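Local atomic coordinates of Mll7089 protein (PDB entry 2OZ8), a protein that is of unknown function but probably acts as a magnesium-dependent hydro-lyase of the mandelate racemase branch of the enolase superfamily. Residues R132-A137 with D335-A340; I293-T298 with E314-S319. All blocks are in the same frame, centred on the assembly; numbering follows the deposited sequence.

Contact 1: residues R132-A137 with D335-A340; sequences RVKAYA and DGYAYA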
loop_
_atom_site.group_PDB
_atom_site.type_symbol
_atom_site.label_atom_id
_atom_site.label_comp_id
_atom_site.label_asym_id
_atom_site.label_seq_id
_atom_site.Cartn_x
_atom_site.Cartn_y
_atom_site.Cartn_z
ATOM N N ARG A 132 -7.372 -33.144 -26.321
ATOM C CA ARG A 132 -6.686 -33.867 -25.284
ATOM C C ARG A 132 -5.861 -33.019 -24.347
ATOM O O ARG A 132 -5.445 -31.903 -24.685
ATOM C CB ARG A 132 -5.834 -34.982 -25.868
ATOM C CG ARG A 132 -4.530 -34.535 -26.356
ATOM C CD ARG A 132 -3.788 -35.633 -26.987
ATOM N NE ARG A 132 -2.517 -35.115 -27.452
ATOM C CZ ARG A 132 -1.536 -35.888 -27.905
ATOM N NH1 ARG A 132 -1.726 -37.213 -27.959
ATOM N NH2 ARG A 132 -0.393 -35.336 -28.299
ATOM N N VAL A 133 -5.626 -33.582 -23.166
ATOM C CA VAL A 133 -4.836 -32.973 -22.118
ATOM C C VAL A 133 -3.993 -34.024 -21.407
ATOM O O VAL A 133 -4.408 -35.151 -21.256
ATOM C CB VAL A 133 -5.772 -32.249 -21.128
ATOM C CG1 VAL A 133 -6.644 -33.202 -20.362
ATOM C CG2 VAL A 133 -4.964 -31.328 -20.240
ATOM N N LYS A 134 -2.804 -33.666 -20.982
ATOM C CA LYS A 134 -1.998 -34.535 -20.107
ATOM C C LYS A 134 -2.677 -34.859 -18.801
ATOM O O LYS A 134 -3.290 -33.988 -18.136
ATOM C CB LYS A 134 -0.693 -33.841 -19.770
ATOM C CG LYS A 134 0.122 -33.525 -21.009
ATOM C CD LYS A 134 1.512 -33.046 -20.637
ATOM C CE LYS A 134 1.653 -31.626 -20.988
ATOM N NZ LYS A 134 3.090 -31.274 -20.867
ATOM N N ALA A 135 -2.519 -36.104 -18.386
ATOM C CA ALA A 135 -3.120 -36.547 -17.154
ATOM C C ALA A 135 -1.981 -36.957 -16.223
ATOM O O ALA A 135 -0.993 -37.497 -16.674
ATOM C CB ALA A 135 -4.088 -37.731 -17.438
ATOM N N TYR A 136 -2.091 -36.667 -14.934
ATOM C CA TYR A 136 -1.071 -37.113 -14.017
ATOM C C TYR A 136 -1.694 -38.097 -13.063
ATOM O O TYR A 136 -2.898 -38.080 -12.861
ATOM C CB TYR A 136 -0.388 -35.957 -13.280
ATOM C CG TYR A 136 -1.267 -35.120 -12.389
ATOM C CD1 TYR A 136 -1.411 -35.442 -11.065
ATOM C CD2 TYR A 136 -1.882 -33.980 -12.851
ATOM C CE1 TYR A 136 -2.158 -34.659 -10.213
ATOM C CE2 TYR A 136 -2.650 -33.154 -12.005
ATOM C CZ TYR A 136 -2.776 -33.518 -10.686
ATOM O OH TYR A 136 -3.524 -32.816 -9.783
ATOM N N ALA A 137 -0.873 -38.984 -12.526
ATOM C CA ALA A 137 -1.374 -40.054 -11.706
ATOM C C ALA A 137 -1.308 -39.577 -10.263
ATOM O O ALA A 137 -0.274 -39.151 -9.829
ATOM C CB ALA A 137 -0.519 -41.304 -11.899
ATOM N N ASP A 335 -1.759 -43.481 -22.597
ATOM C CA ASP A 335 -0.375 -42.993 -22.526
ATOM C C ASP A 335 -0.173 -41.618 -21.861
ATOM O O ASP A 335 0.549 -40.765 -22.378
ATOM C CB ASP A 335 0.300 -43.053 -23.909
ATOM C CG ASP A 335 0.480 -44.489 -24.394
ATOM O OD1 ASP A 335 0.593 -45.412 -23.514
ATOM O OD2 ASP A 335 0.458 -44.699 -25.641
ATOM N N GLY A 336 -0.837 -41.410 -20.727
ATOM C CA GLY A 336 -0.720 -40.161 -20.003
ATOM C C GLY A 336 -1.441 -38.980 -20.616
ATOM O O GLY A 336 -1.175 -37.829 -20.220
ATOM N N TYR A 337 -2.342 -39.235 -21.577
ATOM C CA TYR A 337 -3.225 -38.181 -22.078
ATOM C C TYR A 337 -4.687 -38.527 -21.871
ATOM O O TYR A 337 -5.106 -39.663 -22.139
ATOM C CB TYR A 337 -3.009 -37.926 -23.551
ATOM C CG TYR A 337 -1.778 -37.126 -23.894
ATOM C CD1 TYR A 337 -1.810 -35.739 -23.875
ATOM C CD2 TYR A 337 -0.597 -37.761 -24.311
ATOM C CE1 TYR A 337 -0.710 -35.000 -24.206
ATOM C CE2 TYR A 337 0.524 -37.028 -24.652
ATOM C CZ TYR A 337 0.450 -35.652 -24.603
ATOM O OH TYR A 337 1.537 -34.897 -24.949
ATOM N N ALA A 338 -5.461 -37.549 -21.404
ATOM C CA ALA A 338 -6.889 -37.709 -21.269
ATOM C C ALA A 338 -7.526 -37.133 -22.515
ATOM O O ALA A 338 -7.105 -36.073 -23.024
ATOM C CB ALA A 338 -7.431 -37.037 -19.988
ATOM N N TYR A 339 -8.529 -37.842 -23.016
ATOM C CA TYR A 339 -9.164 -37.467 -24.255
ATOM C C TYR A 339 -10.596 -37.100 -24.045
ATOM O O TYR A 339 -11.385 -37.895 -23.507
ATOM C CB TYR A 339 -9.094 -38.626 -25.220
ATOM C CG TYR A 339 -7.704 -38.849 -25.775
ATOM C CD1 TYR A 339 -7.300 -38.212 -26.950
ATOM C CD2 TYR A 339 -6.789 -39.672 -25.119
ATOM C CE1 TYR A 339 -6.030 -38.380 -27.452
ATOM C CE2 TYR A 339 -5.533 -39.857 -25.628
ATOM C CZ TYR A 339 -5.166 -39.238 -26.806
ATOM O OH TYR A 339 -3.907 -39.418 -27.318
ATOM N N ALA A 340 -10.948 -35.897 -24.461
ATOM C CA ALA A 340 -12.342 -35.505 -24.471
ATOM C C ALA A 340 -12.984 -36.154 -25.693
ATOM O O ALA A 340 -12.562 -35.888 -26.831
ATOM C CB ALA A 340 -12.471 -34.012 -24.533
#

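Contact 2: residues I293-T298 with E314-S319; sequences ISIGNT and EWLEYS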
loop_
_atom_site.group_PDB
_atom_site.type_symbol
_atom_site.label_atom_id
_atom_site.label_comp_id
_atom_site.label_asym_id
_atom_site.label_seq_id
_atom_site.Cartn_x
_atom_site.Cartn_y
_atom_site.Cartn_z
ATOM N N ILE A 293 -3.844 -22.869 -14.832
ATOM C CA ILE A 293 -4.883 -23.534 -14.033
ATOM C C ILE A 293 -4.646 -25.000 -14.152
ATOM O O ILE A 293 -4.265 -25.464 -15.227
ATOM C CB ILE A 293 -6.332 -23.194 -14.551
ATOM C CG1 ILE A 293 -6.735 -21.783 -14.096
ATOM C CG2 ILE A 293 -7.385 -24.237 -14.140
ATOM C CD1 ILE A 293 -8.122 -21.326 -14.581
ATOM N N SER A 294 -4.818 -25.738 -13.044
ATOM C CA SER A 294 -4.845 -27.204 -13.155
ATOM C C SER A 294 -6.223 -27.694 -12.775
ATOM O O SER A 294 -6.869 -27.101 -11.971
ATOM C CB SER A 294 -3.738 -27.901 -12.384
ATOM O OG SER A 294 -3.806 -27.491 -11.036
ATOM N N ILE A 295 -6.695 -28.712 -13.469
ATOM C CA ILE A 295 -7.945 -29.390 -13.139
ATOM C C ILE A 295 -7.684 -30.612 -12.223
ATOM O O ILE A 295 -6.925 -31.536 -12.581
ATOM C CB ILE A 295 -8.636 -29.837 -14.430
ATOM C CG1 ILE A 295 -8.679 -28.661 -15.449
ATOM C CG2 ILE A 295 -9.972 -30.565 -14.122
ATOM C CD1 ILE A 295 -9.725 -27.594 -15.309
ATOM N N GLY A 296 -8.271 -30.558 -11.034
ATOM C CA GLY A 296 -8.222 -31.630 -10.097
ATOM C C GLY A 296 -9.282 -32.698 -10.397
ATOM O O GLY A 296 -9.960 -32.666 -11.461
ATOM N N ASN A 297 -9.386 -33.658 -9.467
ATOM C CA ASN A 297 -10.355 -34.733 -9.582
ATOM C C ASN A 297 -11.726 -34.176 -9.845
ATOM O O ASN A 297 -12.181 -33.312 -9.106
ATOM C CB ASN A 297 -10.393 -35.597 -8.334
ATOM C CG ASN A 297 -9.194 -36.474 -8.233
ATOM O OD1 ASN A 297 -8.555 -36.557 -7.179
ATOM N ND2 ASN A 297 -8.846 -37.118 -9.340
ATOM N N THR A 298 -12.324 -34.623 -10.948
ATOM C CA THR A 298 -13.743 -34.461 -11.166
ATOM C C THR A 298 -14.354 -35.859 -11.211
ATOM O O THR A 298 -13.717 -36.813 -11.668
ATOM C CB THR A 298 -14.055 -33.564 -12.395
ATOM O OG1 THR A 298 -13.490 -34.092 -13.616
ATOM C CG2 THR A 298 -13.481 -32.145 -12.156
ATOM N N GLU A 314 -2.789 -27.231 -18.656
ATOM C CA GLU A 314 -1.991 -28.314 -19.238
ATOM C C GLU A 314 -2.152 -29.674 -18.538
ATOM O O GLU A 314 -1.803 -30.704 -19.109
ATOM C CB GLU A 314 -0.516 -27.847 -19.458
ATOM C CG GLU A 314 0.559 -28.347 -18.519
ATOM C CD GLU A 314 2.019 -28.070 -19.009
ATOM O OE1 GLU A 314 2.609 -28.927 -19.732
ATOM O OE2 GLU A 314 2.586 -27.012 -18.639
ATOM N N TRP A 315 -2.725 -29.684 -17.325
ATOM C CA TRP A 315 -2.817 -30.911 -16.492
ATOM C C TRP A 315 -4.187 -31.208 -15.896
ATOM O O TRP A 315 -4.892 -30.332 -15.419
ATOM C CB TRP A 315 -1.795 -30.926 -15.364
ATOM C CG TRP A 315 -0.373 -30.944 -15.789
ATOM C CD1 TRP A 315 0.489 -29.884 -15.825
ATOM C CD2 TRP A 315 0.398 -32.121 -16.187
ATOM N NE1 TRP A 315 1.748 -30.320 -16.263
ATOM C CE2 TRP A 315 1.716 -31.680 -16.489
ATOM C CE3 TRP A 315 0.088 -33.490 -16.325
ATOM C CZ2 TRP A 315 2.751 -32.579 -16.903
ATOM C CZ3 TRP A 315 1.093 -34.378 -16.788
ATOM C CH2 TRP A 315 2.419 -33.912 -17.053
ATOM N N LEU A 316 -4.544 -32.470 -15.917
ATOM C CA LEU A 316 -5.778 -32.962 -15.315
ATOM C C LEU A 316 -5.453 -34.117 -14.344
ATOM O O LEU A 316 -4.676 -35.006 -14.675
ATOM C CB LEU A 316 -6.769 -33.432 -16.418
ATOM C CG LEU A 316 -7.975 -34.218 -15.894
ATOM C CD1 LEU A 316 -9.137 -34.077 -16.795
ATOM C CD2 LEU A 316 -7.560 -35.737 -15.744
ATOM N N GLU A 317 -6.038 -34.082 -13.158
ATOM C CA GLU A 317 -5.794 -35.094 -12.149
ATOM C C GLU A 317 -6.582 -36.384 -12.395
ATOM O O GLU A 317 -7.810 -36.343 -12.607
ATOM C CB GLU A 317 -6.139 -34.534 -10.757
ATOM C CG GLU A 317 -5.742 -35.461 -9.608
ATOM C CD GLU A 317 -5.982 -34.887 -8.275
ATOM O OE1 GLU A 317 -6.701 -33.877 -8.210
ATOM O OE2 GLU A 317 -5.478 -35.431 -7.277
ATOM N N TYR A 318 -5.901 -37.528 -12.310
ATOM C CA TYR A 318 -6.601 -38.836 -12.316
ATOM C C TYR A 318 -6.149 -39.731 -11.141
ATOM O O TYR A 318 -4.956 -39.898 -10.922
ATOM C CB TYR A 318 -6.456 -39.570 -13.665
ATOM C CG TYR A 318 -7.227 -40.869 -13.656
ATOM C CD1 TYR A 318 -8.624 -40.880 -13.728
ATOM C CD2 TYR A 318 -6.561 -42.084 -13.478
ATOM C CE1 TYR A 318 -9.340 -42.070 -13.630
ATOM C CE2 TYR A 318 -7.261 -43.298 -13.374
ATOM C CZ TYR A 318 -8.634 -43.274 -13.469
ATOM O OH TYR A 318 -9.281 -44.448 -13.371
ATOM N N SER A 319 -7.097 -40.320 -10.421
ATOM C CA SER A 319 -6.811 -40.931 -9.119
ATOM C C SER A 319 -7.158 -42.423 -9.004
ATOM O O SER A 319 -7.171 -42.982 -7.925
ATOM C CB SER A 319 -7.496 -40.147 -8.017
ATOM O OG SER A 319 -6.884 -38.869 -7.851
HETATM O O HOH W 1 -2.295 -27.169 -15.494
HETATM O O HOH W 2 -10.407 -36.449 -12.558
#

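Contact 1: residues R132-A137 with D335-A340
R132 and V133 hold strand 337-339 by side chain and backbone together. V133 and A338 form an antiparallel hydrogen-bonded pair. The bond from A338 N to V133 O is the shorter, 2.6 Å. The return bond, V133 N to A338 O, is 2.9 Å. A third bond, A135 N to G336 O, is straight at the hydrogen (169°). It ties down the turn just before the short strand.

The R132 guanidinium lies flat on the Y337 ring, with planes 5° apart. CZ stands 3.8 Å from the ring centroid, almost on the ring normal, a cation-pi stack. At the guanidinium edge, NH1 gives a hydrogen bond to Y339 OH, 3.2 Å and in the guanidinium plane. This bond probably limits rotation of the group over Y337. The R132 chain is extended from CG to NE, which lays the guanidinium over the Y337 ring and brings NH1 to Y339 OH. On the way CB makes an off-centre CH-pi contact with the Y339 ring.

K134 runs alongside Y337, its CG 3.6 Å from Y337 CE1. Its ammonium goes elsewhere, to a salt bridge with E314. On the face of V133 and A338, V133 CG1 meets A338 CB at 3.9 Å. A135 CB packs near the same methyl. V304 and A307 of helix 304-309 also pack on this face. The pairing adds a short antiparallel strand to strand 132-138, whose other pairings, with strands 163-167 and 313-318, are parallel, in the TIM-type barrel of the enolase superfamily.

Contact 2: residues I293-T298 with E314-S319
I295 pairs with L316 where two neighbouring parallel strands of the barrel meet. Strands 293-295 and 313-318, with helix 304-309 between them, make a beta-alpha-beta unit. I295 uses both backbone polar groups across this pair. Its N donates to W315 O at 3.1 Å, and its O accepts from E317 N at 2.8 Å. L316 CA also approaches I295 O in a CA-H...O contact.

Water extends the ladder at each end. Water 1 donates to I293 O and accepts from E314 N, so it joins two backbone groups too far apart to bond directly. Water 2 accepts from T298 N and donates to E317 O, 2.6 Å away.

E317 does the main side-chain work. With CG anti to the backbone N (chi1 -172°) and the chain extended, its carboxylate reaches the loop after strand 293-295. OE1 takes the backbone N-H of N297 at 3.0 Å, met from above the carboxylate plane. OE2 has outside partners: a hydrogen bond from S138 OG and a salt bridge to K165. The N297 amide stacks on the carboxylate, planes 20° apart. Cutting E317 back to an alanine would probably leave N297 N, S138 OG and the K165 ammonium without this acceptor.

S294 OG is satisfied within the barrel, by N271 and N248. Side-chain packing across the strands is light: I295 CG2 lies 4.5 Å from L316 CD1. G296 CA also comes close to the carboxylate, 3.3 Å from E317 OE1.

Overall arrangement
Contacts 1 and 2 share one sheet, and their centres are 9 Å apart. Strand 132-138 is common to both: it takes 337-339 on one edge and 313-318 on the other. Contact 2 is nested in the chain loop contact 1 closes. K134 NZ bridges E314 OE1 at 2.7 Å, and K134 O probably accepts a hydrogen bond from L316 N at 3.0 Å. Y136 OH packs 3.3 Å from E317 CB. K165 reaches both contacts, through a weak hydrogen bond to Y136 OH and a salt bridge to E317. E317 and K165 lie towards the C-terminal ends of their barrel strands, where enolase-superfamily members usually carry their active site; contact 1 pairs on the start of strand 132-138.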